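Long-range contacts in aminoglycoside N(3)-acetyltransferase (Enterobacter cloacae, PDB 6NP3), which probably confers resistance to 2-deoxystreptamine aminoglycosides such as gentamicin by transferring an acetyl group from acetyl-CoA to their N3 amine: residues R183-S188 with D204-G209; P85-D90 with C111-H116; L15-G20 with E48-T53; E103-Y108 with A122-D127. All coordinates share one frame; numbering follows the deposited sequence. Where two conformers were deposited one is given.

Contact 1 of 4, residues R183-S188 with D204-G209; sequences RRVTYS and DWDSNG. With LLL ((2R,3R,4R,5R)-2-((1S,2S,3R,4S,6R)-4,6-diamino-3-((2R,3R,6S)-3-amino-6-(aminomethyl)-tetrahydro-2H-pyran-2-yloxy)-2-hydr oxycyclohexyloxy)-5-methyl-4-(methylamino)-tetrahydro-2H-pyran-3,5-diol), chain B.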
# COMPACT_ATOMS: atom_id res chain seq x y z
N ARG A 183 -12.73 14.35 5.70
CA ARG A 183 -13.09 14.43 4.30
C ARG A 183 -13.39 13.06 3.72
O ARG A 183 -12.70 12.07 4.00
CB ARG A 183 -11.92 15.03 3.52
CG ARG A 183 -11.67 16.48 3.85
CD ARG A 183 -10.35 16.95 3.29
NE ARG A 183 -10.22 16.77 1.85
CZ ARG A 183 -10.39 17.74 0.96
NH1 ARG A 183 -10.74 18.96 1.36
NH2 ARG A 183 -10.24 17.50 -0.34
N ARG A 184 -14.42 13.03 2.88
CA ARG A 184 -14.80 11.86 2.11
C ARG A 184 -14.81 12.21 0.62
O ARG A 184 -14.86 13.38 0.22
CB ARG A 184 -16.15 11.30 2.57
CG ARG A 184 -16.08 10.79 4.00
CD ARG A 184 -17.37 10.23 4.49
NE ARG A 184 -17.81 9.05 3.76
CZ ARG A 184 -17.35 7.82 3.98
NH1 ARG A 184 -16.38 7.62 4.86
NH2 ARG A 184 -17.81 6.80 3.27
N VAL A 185 -14.69 11.17 -0.19
CA VAL A 185 -14.71 11.29 -1.64
C VAL A 185 -15.73 10.30 -2.17
O VAL A 185 -16.00 9.26 -1.56
CB VAL A 185 -13.34 11.01 -2.30
CG1 VAL A 185 -12.37 12.12 -2.01
CG2 VAL A 185 -12.77 9.66 -1.86
N THR A 186 -16.30 10.62 -3.33
CA THR A 186 -17.14 9.69 -4.07
C THR A 186 -16.50 9.41 -5.42
O THR A 186 -16.02 10.32 -6.09
CB THR A 186 -18.55 10.27 -4.24
OG1 THR A 186 -19.19 10.38 -2.96
CG2 THR A 186 -19.40 9.41 -5.17
N TYR A 187 -16.43 8.14 -5.80
CA TYR A 187 -15.88 7.77 -7.10
C TYR A 187 -16.54 6.48 -7.54
O TYR A 187 -17.28 5.85 -6.77
CB TYR A 187 -14.36 7.69 -7.05
CG TYR A 187 -13.79 6.79 -5.98
CD1 TYR A 187 -13.68 5.43 -6.19
CD2 TYR A 187 -13.32 7.30 -4.79
CE1 TYR A 187 -13.12 4.60 -5.22
CE2 TYR A 187 -12.76 6.49 -3.82
CZ TYR A 187 -12.69 5.14 -4.03
OH TYR A 187 -12.13 4.31 -3.09
N SER A 188 -16.27 6.08 -8.78
CA SER A 188 -16.87 4.91 -9.38
C SER A 188 -15.80 4.04 -10.00
O SER A 188 -14.87 4.54 -10.63
CB SER A 188 -17.85 5.32 -10.48
OG SER A 188 -18.89 6.14 -9.97
N ASP A 204 -15.78 7.01 0.36
CA ASP A 204 -14.79 6.50 1.30
C ASP A 204 -14.04 7.70 1.85
O ASP A 204 -14.23 8.83 1.39
CB ASP A 204 -13.85 5.47 0.65
CG ASP A 204 -13.38 4.39 1.61
OD1 ASP A 204 -13.36 4.64 2.86
OD2 ASP A 204 -13.00 3.30 1.10
N TRP A 205 -13.20 7.46 2.84
CA TRP A 205 -12.34 8.53 3.33
C TRP A 205 -11.43 9.05 2.22
O TRP A 205 -10.92 8.27 1.40
CB TRP A 205 -11.53 8.06 4.54
CG TRP A 205 -12.41 7.45 5.59
CD1 TRP A 205 -12.47 6.15 5.95
CD2 TRP A 205 -13.41 8.12 6.37
NE1 TRP A 205 -13.41 5.97 6.93
CE2 TRP A 205 -14.00 7.17 7.20
CE3 TRP A 205 -13.85 9.44 6.44
CZ2 TRP A 205 -15.02 7.49 8.09
CZ3 TRP A 205 -14.87 9.74 7.32
CH2 TRP A 205 -15.44 8.78 8.12
N ASP A 206 -11.16 10.35 2.23
CA ASP A 206 -10.25 10.93 1.25
C ASP A 206 -8.83 10.46 1.56
O ASP A 206 -8.27 10.80 2.61
CB ASP A 206 -10.38 12.45 1.31
CG ASP A 206 -9.66 13.15 0.19
OD1 ASP A 206 -8.85 12.51 -0.52
OD2 ASP A 206 -9.99 14.37 0.03
N SER A 207 -8.24 9.67 0.65
CA SER A 207 -6.86 9.22 0.84
C SER A 207 -5.83 10.25 0.41
O SER A 207 -4.63 9.97 0.51
CB SER A 207 -6.60 7.87 0.17
OG SER A 207 -6.62 8.01 -1.23
N ASN A 208 -6.27 11.42 -0.05
CA ASN A 208 -5.40 12.53 -0.38
C ASN A 208 -5.50 13.68 0.62
O ASN A 208 -5.28 14.84 0.27
CB ASN A 208 -5.66 13.01 -1.80
CG ASN A 208 -5.12 12.07 -2.81
OD1 ASN A 208 -3.95 11.70 -2.77
ND2 ASN A 208 -5.96 11.63 -3.70
N GLY A 209 -5.83 13.36 1.86
CA GLY A 209 -5.91 14.34 2.93
C GLY A 209 -7.17 14.15 3.75
O GLY A 209 -8.26 14.45 3.27
C11 LLL B . 0.15 10.67 -2.96
O11 LLL B . -0.22 9.53 -2.15
C21 LLL B . 1.67 10.68 -3.06
N21 LLL B . 2.09 9.34 -3.46
C31 LLL B . 2.27 10.92 -1.72
C41 LLL B . 1.79 12.27 -1.21
C51 LLL B . 0.26 12.25 -1.18
O51 LLL B . -0.25 11.94 -2.45
C61 LLL B . -0.27 13.61 -0.79
N61 LLL B . -1.73 13.54 -0.80
C12 LLL B . -3.51 6.91 -2.56
N12 LLL B . -4.81 6.27 -2.53
C22 LLL B . -3.02 7.25 -1.15
C32 LLL B . -1.63 7.85 -1.27
N32 LLL B . -1.13 8.17 0.06
C42 LLL B . -1.60 9.13 -2.11
C52 LLL B . -2.21 8.85 -3.48
O52 LLL B . -2.34 10.08 -4.16
C62 LLL B . -3.57 8.20 -3.39
O62 LLL B . -3.98 7.85 -4.70
C13 LLL B . -5.27 8.28 -5.13
C23 LLL B . -5.78 7.23 -6.11
O23 LLL B . -5.74 5.98 -5.47
C33 LLL B . -4.85 7.14 -7.34
N33 LLL B . -5.41 6.20 -8.33
C43 LLL B . -4.70 8.55 -7.95
O43 LLL B . -5.96 8.88 -8.52
C53 LLL B . -4.31 9.57 -6.87
O53 LLL B . -5.21 9.57 -5.78
C83 LLL B . -3.61 8.56 -9.03
C93 LLL B . -4.42 5.17 -8.71
O HOH W 1 -15.85 4.84 4.42
O HOH W 2 -12.65 15.29 -0.25
O HOH W 3 -13.50 2.61 -1.38
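Arg184 and Trp205 form a non-hydrogen-bonded pair at the open end of the antiparallel hairpin of strands 184-193 and 196-205, just where its second strand runs into the gentamicin pocket; their side chains leave the backbone diverging and meet again at their ends. The next pair, Val185 and Asp204, is hydrogen-bonded: Val185 N donates to Asp204 O at 2.9 Å, and Asp204 N returns a bond to Val185 O. Beyond the strand end, Asp206 N still reaches Arg183 O.

Charged groups reinforce the pairing. Arg183 lies alongside Asp206 and grips it side-on, NE and NH2 both converging on OD2, with NE to OD2 at 3.0 Å; its NH1 goes on to Asp212. Arg184, bent at chi3 (64°), sets its guanidinium on edge over the indole, the planes 90° apart, in a cation-pi contact with CZ 4.4 Å from the centroid of the Trp205 six-membered ring. A broad, electron-rich indole suits this partner, while Arg184 NH2 is held by Ser203.

The valine methyl Val185 CG1 packs against the carboxylate carbon Asp206 CG at 3.6 Å.

Asp206 also shapes the pocket. Its OD1 accepts from Asn208 N in an Asx turn, within a type I turn that presents Ser207 and Asn208 to the antibiotic. Ser207 OG takes a bond from gentamicin N12, and the Asn208 amide works both ways: OD1 accepts from O52, and ND2 donates almost straight (176°) to O53 at 3.0 Å.

Contact 2 of 4, residues P85-D90 with C111-H116; sequences PAFDPD and CRRSAH. Unlike the reference sequence in segment 111-116: Ser114 (reference Thr).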
# COMPACT_ATOMS: atom_id res chain seq x y z
N PRO A 85 -12.37 -0.09 -19.40
CA PRO A 85 -12.22 -1.53 -19.13
C PRO A 85 -12.62 -1.86 -17.71
O PRO A 85 -12.28 -1.15 -16.76
CB PRO A 85 -10.72 -1.77 -19.33
CG PRO A 85 -10.07 -0.46 -19.12
CD PRO A 85 -11.08 0.56 -19.66
N ALA A 86 -13.37 -2.95 -17.55
CA ALA A 86 -13.56 -3.49 -16.21
C ALA A 86 -12.23 -3.91 -15.59
O ALA A 86 -11.33 -4.39 -16.28
CB ALA A 86 -14.49 -4.70 -16.24
N PHE A 87 -12.11 -3.70 -14.28
CA PHE A 87 -10.93 -4.16 -13.55
C PHE A 87 -10.87 -5.68 -13.58
O PHE A 87 -11.79 -6.36 -13.12
CB PHE A 87 -10.98 -3.68 -12.10
CG PHE A 87 -9.82 -4.14 -11.26
CD1 PHE A 87 -8.54 -3.67 -11.48
CD2 PHE A 87 -10.02 -5.02 -10.21
CE1 PHE A 87 -7.50 -4.07 -10.70
CE2 PHE A 87 -8.94 -5.42 -9.41
CZ PHE A 87 -7.71 -4.93 -9.67
N ASP A 88 -9.80 -6.21 -14.14
CA ASP A 88 -9.60 -7.65 -14.20
C ASP A 88 -8.36 -7.95 -13.38
O ASP A 88 -7.24 -7.61 -13.81
CB ASP A 88 -9.39 -8.08 -15.66
CG ASP A 88 -9.28 -9.58 -15.81
OD1 ASP A 88 -9.00 -10.25 -14.79
OD2 ASP A 88 -9.46 -10.07 -16.95
N PRO A 89 -8.50 -8.53 -12.18
CA PRO A 89 -7.33 -8.64 -11.28
C PRO A 89 -6.21 -9.46 -11.87
O PRO A 89 -5.04 -9.23 -11.52
CB PRO A 89 -7.93 -9.30 -10.02
CG PRO A 89 -9.22 -9.92 -10.46
CD PRO A 89 -9.74 -9.01 -11.53
N ASP A 90 -6.51 -10.39 -12.78
CA ASP A 90 -5.47 -11.23 -13.35
C ASP A 90 -4.63 -10.49 -14.39
O ASP A 90 -3.51 -10.93 -14.69
CB ASP A 90 -6.07 -12.50 -13.97
CG ASP A 90 -6.77 -13.39 -12.95
OD1 ASP A 90 -6.24 -13.57 -11.84
OD2 ASP A 90 -7.86 -13.92 -13.26
N CYS A 111 0.86 -14.99 -6.88
CA CYS A 111 0.41 -13.76 -6.24
C CYS A 111 -1.10 -13.71 -6.29
O CYS A 111 -1.72 -14.04 -7.31
CB CYS A 111 1.02 -12.54 -6.94
SG CYS A 111 0.76 -11.04 -6.10
N ARG A 112 -1.71 -13.29 -5.19
CA ARG A 112 -3.13 -13.03 -5.16
C ARG A 112 -3.37 -11.52 -5.20
O ARG A 112 -2.53 -10.73 -4.77
CB ARG A 112 -3.75 -13.62 -3.90
CG ARG A 112 -3.51 -15.10 -3.75
CD ARG A 112 -4.14 -15.93 -4.87
NE ARG A 112 -4.17 -17.32 -4.44
CZ ARG A 112 -5.25 -17.91 -3.92
NH1 ARG A 112 -6.39 -17.26 -3.81
NH2 ARG A 112 -5.17 -19.18 -3.54
N ARG A 113 -4.54 -11.13 -5.71
CA ARG A 113 -4.84 -9.72 -5.95
C ARG A 113 -6.19 -9.36 -5.38
O ARG A 113 -7.17 -10.08 -5.60
CB ARG A 113 -4.84 -9.44 -7.46
CG ARG A 113 -5.18 -8.02 -7.90
CD ARG A 113 -3.92 -7.29 -8.20
NE ARG A 113 -3.98 -5.95 -8.77
CZ ARG A 113 -3.79 -5.65 -10.05
NH1 ARG A 113 -3.63 -6.60 -10.97
NH2 ARG A 113 -3.73 -4.35 -10.38
N SER A 114 -6.28 -8.23 -4.67
CA SER A 114 -7.55 -7.84 -4.09
C SER A 114 -8.46 -7.19 -5.13
O SER A 114 -8.01 -6.65 -6.15
CB SER A 114 -7.36 -6.95 -2.87
OG SER A 114 -7.13 -5.59 -3.24
N ALA A 115 -9.74 -7.19 -4.81
CA ALA A 115 -10.81 -6.83 -5.73
C ALA A 115 -11.11 -5.33 -5.82
O ALA A 115 -11.93 -4.95 -6.66
CB ALA A 115 -12.09 -7.55 -5.28
N HIS A 116 -10.56 -4.50 -4.96
CA HIS A 116 -10.81 -3.07 -5.02
C HIS A 116 -9.94 -2.46 -6.10
O HIS A 116 -8.71 -2.49 -6.00
CB HIS A 116 -10.49 -2.47 -3.67
CG HIS A 116 -10.98 -1.08 -3.49
ND1 HIS A 116 -10.65 -0.04 -4.32
CD2 HIS A 116 -11.77 -0.57 -2.51
CE1 HIS A 116 -11.22 1.06 -3.85
NE2 HIS A 116 -11.89 0.76 -2.75
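Behind the wall of the aminoglycoside pocket, with its side chain about 10 Å from the bound gentamicin, Arg113 meets Phe87 and Pro89 of the loop that follows helix 78-83. Its CG stands anti to the backbone N (chi1 178°), and the chain then bends at chi2, bringing the guanidinium up to the phenyl group. There the edge of the Phe87 ring meets a face of the guanidinium, the two planes 86° apart, with Phe87 CE1 3.8 Å from Arg113 NH2. The methylenes of the arginine serve as the greasy part of the contact: CG packs against Pro89 CB at 3.7 Å.

Arg113 belongs to the short strand 112-113, which borders one side of the seven-stranded mixed sheet, so the contact fastens an irregular loop to the sheet's margin. A long, many-handed side chain fits such a place. NH1 makes a weak bond to Pro89 O (3.0 Å, 128° at the hydrogen) and a further one to Ala92 O, NH2 reaches Ser61 O, and NE is taken by Ser120 OG. Past the strand, Phe87 CE2 lies 3.6 Å from Ser114 O, the carbonyl approaching at the ring's edge, where the hydrogens carry slight positive charge.

Contact 3 of 4, residues L15-G20 with E48-T53; sequences LGVRSG and EAVGPT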
# COMPACT_ATOMS: atom_id res chain seq x y z
N LEU A 15 18.70 -5.92 8.66
CA LEU A 15 17.71 -4.92 9.04
C LEU A 15 16.67 -5.47 9.99
O LEU A 15 15.97 -4.70 10.67
CB LEU A 15 17.04 -4.44 7.76
CG LEU A 15 16.18 -3.20 7.88
CD1 LEU A 15 17.02 -1.98 8.20
CD2 LEU A 15 15.41 -3.00 6.58
N GLY A 16 16.51 -6.79 10.03
CA GLY A 16 15.60 -7.41 10.97
C GLY A 16 14.48 -8.19 10.33
O GLY A 16 13.62 -8.68 11.05
N VAL A 17 14.48 -8.36 9.02
CA VAL A 17 13.51 -9.26 8.42
C VAL A 17 13.86 -10.70 8.76
O VAL A 17 15.01 -11.13 8.62
CB VAL A 17 13.49 -9.08 6.90
CG1 VAL A 17 12.47 -10.02 6.29
CG2 VAL A 17 13.13 -7.64 6.53
N ARG A 18 12.88 -11.44 9.25
CA ARG A 18 13.06 -12.81 9.68
C ARG A 18 12.13 -13.73 8.90
O ARG A 18 11.06 -13.34 8.43
CB ARG A 18 12.74 -12.95 11.16
CG ARG A 18 13.70 -12.19 12.06
CD ARG A 18 15.09 -12.81 12.03
NE ARG A 18 16.09 -12.04 12.77
CZ ARG A 18 16.90 -11.13 12.22
NH1 ARG A 18 16.82 -10.84 10.94
NH2 ARG A 18 17.78 -10.50 12.98
N SER A 19 12.57 -14.98 8.75
CA SER A 19 11.72 -16.00 8.17
C SER A 19 10.38 -16.02 8.89
O SER A 19 10.32 -15.98 10.13
CB SER A 19 12.41 -17.37 8.25
OG SER A 19 13.60 -17.39 7.48
N GLY A 20 9.31 -16.06 8.11
CA GLY A 20 7.98 -16.05 8.65
C GLY A 20 7.34 -14.69 8.75
O GLY A 20 6.15 -14.61 9.06
N GLU A 48 12.70 -14.52 -0.56
CA GLU A 48 13.62 -15.40 0.14
C GLU A 48 13.78 -14.99 1.60
O GLU A 48 13.86 -15.83 2.49
CB GLU A 48 14.97 -15.35 -0.58
CG GLU A 48 15.98 -16.27 0.04
CD GLU A 48 17.17 -16.53 -0.85
OE1 GLU A 48 18.30 -16.53 -0.33
OE2 GLU A 48 16.97 -16.73 -2.06
N ALA A 49 13.81 -13.68 1.86
CA ALA A 49 13.99 -13.21 3.23
C ALA A 49 12.82 -13.59 4.14
O ALA A 49 13.03 -13.96 5.30
CB ALA A 49 14.23 -11.70 3.28
N VAL A 50 11.58 -13.50 3.65
CA VAL A 50 10.44 -13.88 4.48
C VAL A 50 10.25 -15.40 4.50
O VAL A 50 9.58 -15.92 5.41
CB VAL A 50 9.14 -13.15 4.12
CG1 VAL A 50 9.37 -11.63 4.24
CG2 VAL A 50 8.64 -13.56 2.77
N GLY A 51 10.85 -16.12 3.57
CA GLY A 51 10.82 -17.56 3.58
C GLY A 51 9.49 -18.14 3.17
O GLY A 51 8.51 -17.44 2.90
N PRO A 52 9.44 -19.47 3.09
CA PRO A 52 8.21 -20.14 2.63
C PRO A 52 7.02 -20.03 3.59
O PRO A 52 5.90 -20.32 3.15
CB PRO A 52 8.65 -21.60 2.43
CG PRO A 52 9.80 -21.75 3.34
CD PRO A 52 10.53 -20.43 3.35
N THR A 53 7.20 -19.58 4.82
CA THR A 53 6.05 -19.31 5.68
C THR A 53 5.77 -17.82 5.79
O THR A 53 4.80 -17.44 6.44
CB THR A 53 6.25 -19.87 7.09
OG1 THR A 53 7.28 -19.11 7.75
CG2 THR A 53 6.65 -21.32 7.08
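Val17 packs against Ala49 and Val50 where the loop from helix 5-15 to strand 22-27 passes the C-terminal end of helix 39-50. The loop begins with a Schellman motif: Gly16, at positive phi (118°), ends helix 5-15 and turns the chain toward the sheet. Gly51 closes the other helix, likewise with positive phi, a conformation that glycine adopts at little cost.

The apolar part is compact. Val17 holds CG1 anti to its own nitrogen (chi1 -180°), which sends that methyl to the helix, 3.9 Å from Ala49 CB and 4.1 Å from Val50 CG1. The small alanine lets the loop lie close to the helix, and the branched valines fill the buried side, where Val17 also touches Leu248 of strand 244-250.

Polar contacts run mainly through the backbone. Gly20 N donates to Val50 O at 2.7 Å, nearly straight at the hydrogen (172°), occupying a carbonyl at the helix terminus. Ser19 CA adds a CA-H...O contact to the same oxygen. Arg13 of helix 5-15 joins both sides, its NH1 bonding to Ala49 O and Val17 O, while Arg18 curls back so that its own NH1 meets Val17 O and Arg13 O.

At the outer margin the Thr53 side chain lies about 5 Å from a bound magnesium ion. Gly20, whose positive phi suits a residue without CB, lies against the threonine hydroxyl: Gly20 CA is 3.3 Å from Thr53 OG1.

Contact 4 of 4, residues E103-Y108 with A122-D127; sequences EFIRTY and AAIGPD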
# COMPACT_ATOMS: atom_id res chain seq x y z
N GLU A 103 4.53 -3.88 -10.26
CA GLU A 103 4.13 -4.72 -11.37
C GLU A 103 4.86 -6.06 -11.35
O GLU A 103 4.28 -7.08 -11.75
CB GLU A 103 4.33 -3.96 -12.68
CG GLU A 103 3.98 -4.72 -13.95
CD GLU A 103 2.49 -4.99 -14.12
OE1 GLU A 103 2.10 -5.55 -15.17
OE2 GLU A 103 1.69 -4.66 -13.21
N PHE A 104 6.10 -6.08 -10.86
CA PHE A 104 6.83 -7.33 -10.70
C PHE A 104 6.23 -8.16 -9.58
O PHE A 104 6.11 -9.38 -9.70
CB PHE A 104 8.31 -7.06 -10.43
CG PHE A 104 9.04 -6.45 -11.59
CD1 PHE A 104 9.02 -5.09 -11.80
CD2 PHE A 104 9.73 -7.24 -12.49
CE1 PHE A 104 9.67 -4.52 -12.88
CE2 PHE A 104 10.39 -6.69 -13.56
CZ PHE A 104 10.36 -5.33 -13.76
N ILE A 105 5.86 -7.52 -8.47
CA ILE A 105 5.21 -8.26 -7.39
C ILE A 105 3.91 -8.90 -7.88
O ILE A 105 3.65 -10.09 -7.67
CB ILE A 105 4.98 -7.33 -6.18
CG1 ILE A 105 6.32 -6.91 -5.56
CG2 ILE A 105 4.11 -8.04 -5.14
CD1 ILE A 105 6.20 -5.93 -4.40
N ARG A 106 3.05 -8.10 -8.50
CA ARG A 106 1.72 -8.61 -8.79
C ARG A 106 1.73 -9.71 -9.86
O ARG A 106 0.83 -10.54 -9.86
CB ARG A 106 0.77 -7.47 -9.14
CG ARG A 106 0.91 -6.91 -10.53
CD ARG A 106 -0.17 -7.45 -11.47
NE ARG A 106 0.03 -6.95 -12.82
CZ ARG A 106 -0.48 -7.52 -13.90
NH1 ARG A 106 -1.30 -8.54 -13.77
NH2 ARG A 106 -0.20 -7.01 -15.09
N THR A 107 2.72 -9.73 -10.74
CA THR A 107 2.84 -10.80 -11.74
C THR A 107 3.61 -12.02 -11.25
O THR A 107 3.79 -12.98 -12.02
CB THR A 107 3.48 -10.26 -13.03
OG1 THR A 107 4.76 -9.68 -12.74
CG2 THR A 107 2.57 -9.24 -13.71
N TYR A 108 4.08 -12.02 -10.02
CA TYR A 108 4.81 -13.17 -9.51
C TYR A 108 3.88 -14.38 -9.47
O TYR A 108 2.71 -14.28 -9.08
CB TYR A 108 5.31 -12.88 -8.10
CG TYR A 108 6.30 -13.88 -7.61
CD1 TYR A 108 7.62 -13.83 -8.04
CD2 TYR A 108 5.93 -14.89 -6.72
CE1 TYR A 108 8.54 -14.74 -7.62
CE2 TYR A 108 6.87 -15.81 -6.28
CZ TYR A 108 8.16 -15.72 -6.74
OH TYR A 108 9.10 -16.62 -6.31
N ALA A 122 -1.75 -6.64 -3.51
CA ALA A 122 -1.20 -7.90 -3.99
C ALA A 122 -0.52 -8.59 -2.83
O ALA A 122 0.15 -7.94 -2.04
CB ALA A 122 -0.19 -7.63 -5.10
N ALA A 123 -0.69 -9.91 -2.73
CA ALA A 123 -0.05 -10.66 -1.67
C ALA A 123 0.54 -11.96 -2.18
O ALA A 123 -0.08 -12.68 -2.98
CB ALA A 123 -1.03 -11.01 -0.55
N ILE A 124 1.70 -12.28 -1.63
CA ILE A 124 2.42 -13.52 -1.92
C ILE A 124 2.67 -14.21 -0.59
O ILE A 124 3.19 -13.60 0.35
CB ILE A 124 3.77 -13.23 -2.60
CG1 ILE A 124 3.56 -12.59 -3.97
CG2 ILE A 124 4.57 -14.52 -2.77
CD1 ILE A 124 4.73 -11.90 -4.53
N GLY A 125 2.34 -15.50 -0.51
CA GLY A 125 2.66 -16.32 0.64
C GLY A 125 1.47 -17.13 1.09
O GLY A 125 0.37 -17.02 0.53
N PRO A 126 1.66 -17.98 2.10
CA PRO A 126 0.59 -18.90 2.48
C PRO A 126 -0.68 -18.23 2.93
O PRO A 126 -1.76 -18.84 2.85
CB PRO A 126 1.22 -19.75 3.59
CG PRO A 126 2.69 -19.69 3.32
CD PRO A 126 2.91 -18.26 2.80
N ASP A 127 -0.61 -17.01 3.44
CA ASP A 127 -1.79 -16.31 3.94
C ASP A 127 -2.33 -15.30 2.93
O ASP A 127 -3.19 -14.48 3.27
CB ASP A 127 -1.45 -15.62 5.26
CG ASP A 127 -0.98 -16.59 6.32
OD1 ASP A 127 -1.56 -17.67 6.47
OD2 ASP A 127 0.01 -16.29 7.01
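Helix 101-106 lies against the mixed sheet at strand 121-124, and the contact between them is built from hydrocarbon groups, with no hydrogen bond crossing it. Ile124 carries most of it. Its CG1 is anti to the carbonyl carbon (chi1 -64°) and the chain runs on extended, so that CD1 reaches between Ile105 and Tyr108: it touches Tyr108 CB at 3.7 Å, Ile105 CG2 at 4.0 Å and the carbonyl Ile105 O at 3.8 Å. An isoleucine, branched at CB yet with an ethyl arm ending in CD1, can touch helix and following residues at once. Tyr108 crosses Ile124 at about a right angle, and CD2 of its ring lies 3.9 Å from Ile124 CD1; it also packs on Gln40 and Ile47 of helix 39-50.

Two residues earlier on the strand, Ala122 points to the same side. Its single methyl lets the helix come near, with Ala122 CB 4.2 Å from Arg106 CB and a little farther from Ile105 CG2. Arg106 contributes only the base of its chain here. The Arg106 guanidinium leads away to Glu103, one turn back, and grips it side-on, NE to OE2 and NH2 to OE1, with Arg106 NH2 2.7 Å from Glu103 OE1. Thr107 OG1 donates to Glu103 O in the carbonyl plane, on a lone pair, and Thr107 N bonds to the same oxygen.

Ile105 also touches Ala58 of strand 55-59, next to 121-124 in the sheet. Beyond the strand, Asp127, which binds magnesium in a structure of this enzyme, precedes helix 128-132, whose residues pack on Ala123 from the sheet's other side. The arrangement is typical of an alpha/beta layered fold, with helices covering both faces of a central sheet.

Overall arrangement
From the N terminus, contact 3 closes first, bringing the loop after helix 5-15 to the end of helix 39-50 around strand 22-27. Contact 2 opens next, at the loop 85-90, and contact 4 opens before it closes; their segments alternate, so the two cross. Contact 2 holds strand 112-113 and contact 4 its sheet neighbour 121-124, joined by a probable hydrogen bond from Arg112 N to Ala123 O (2.8 Å). Contact 1 comes last, closing the hairpin 184-205 about 35 Å from contact 3, centre to centre. Direct touches continue the chain of contacts: Pro52 meets Pro126 between contacts 3 and 4, and His116 meets Tyr187 between contacts 2 and 1, linking sheet to hairpin.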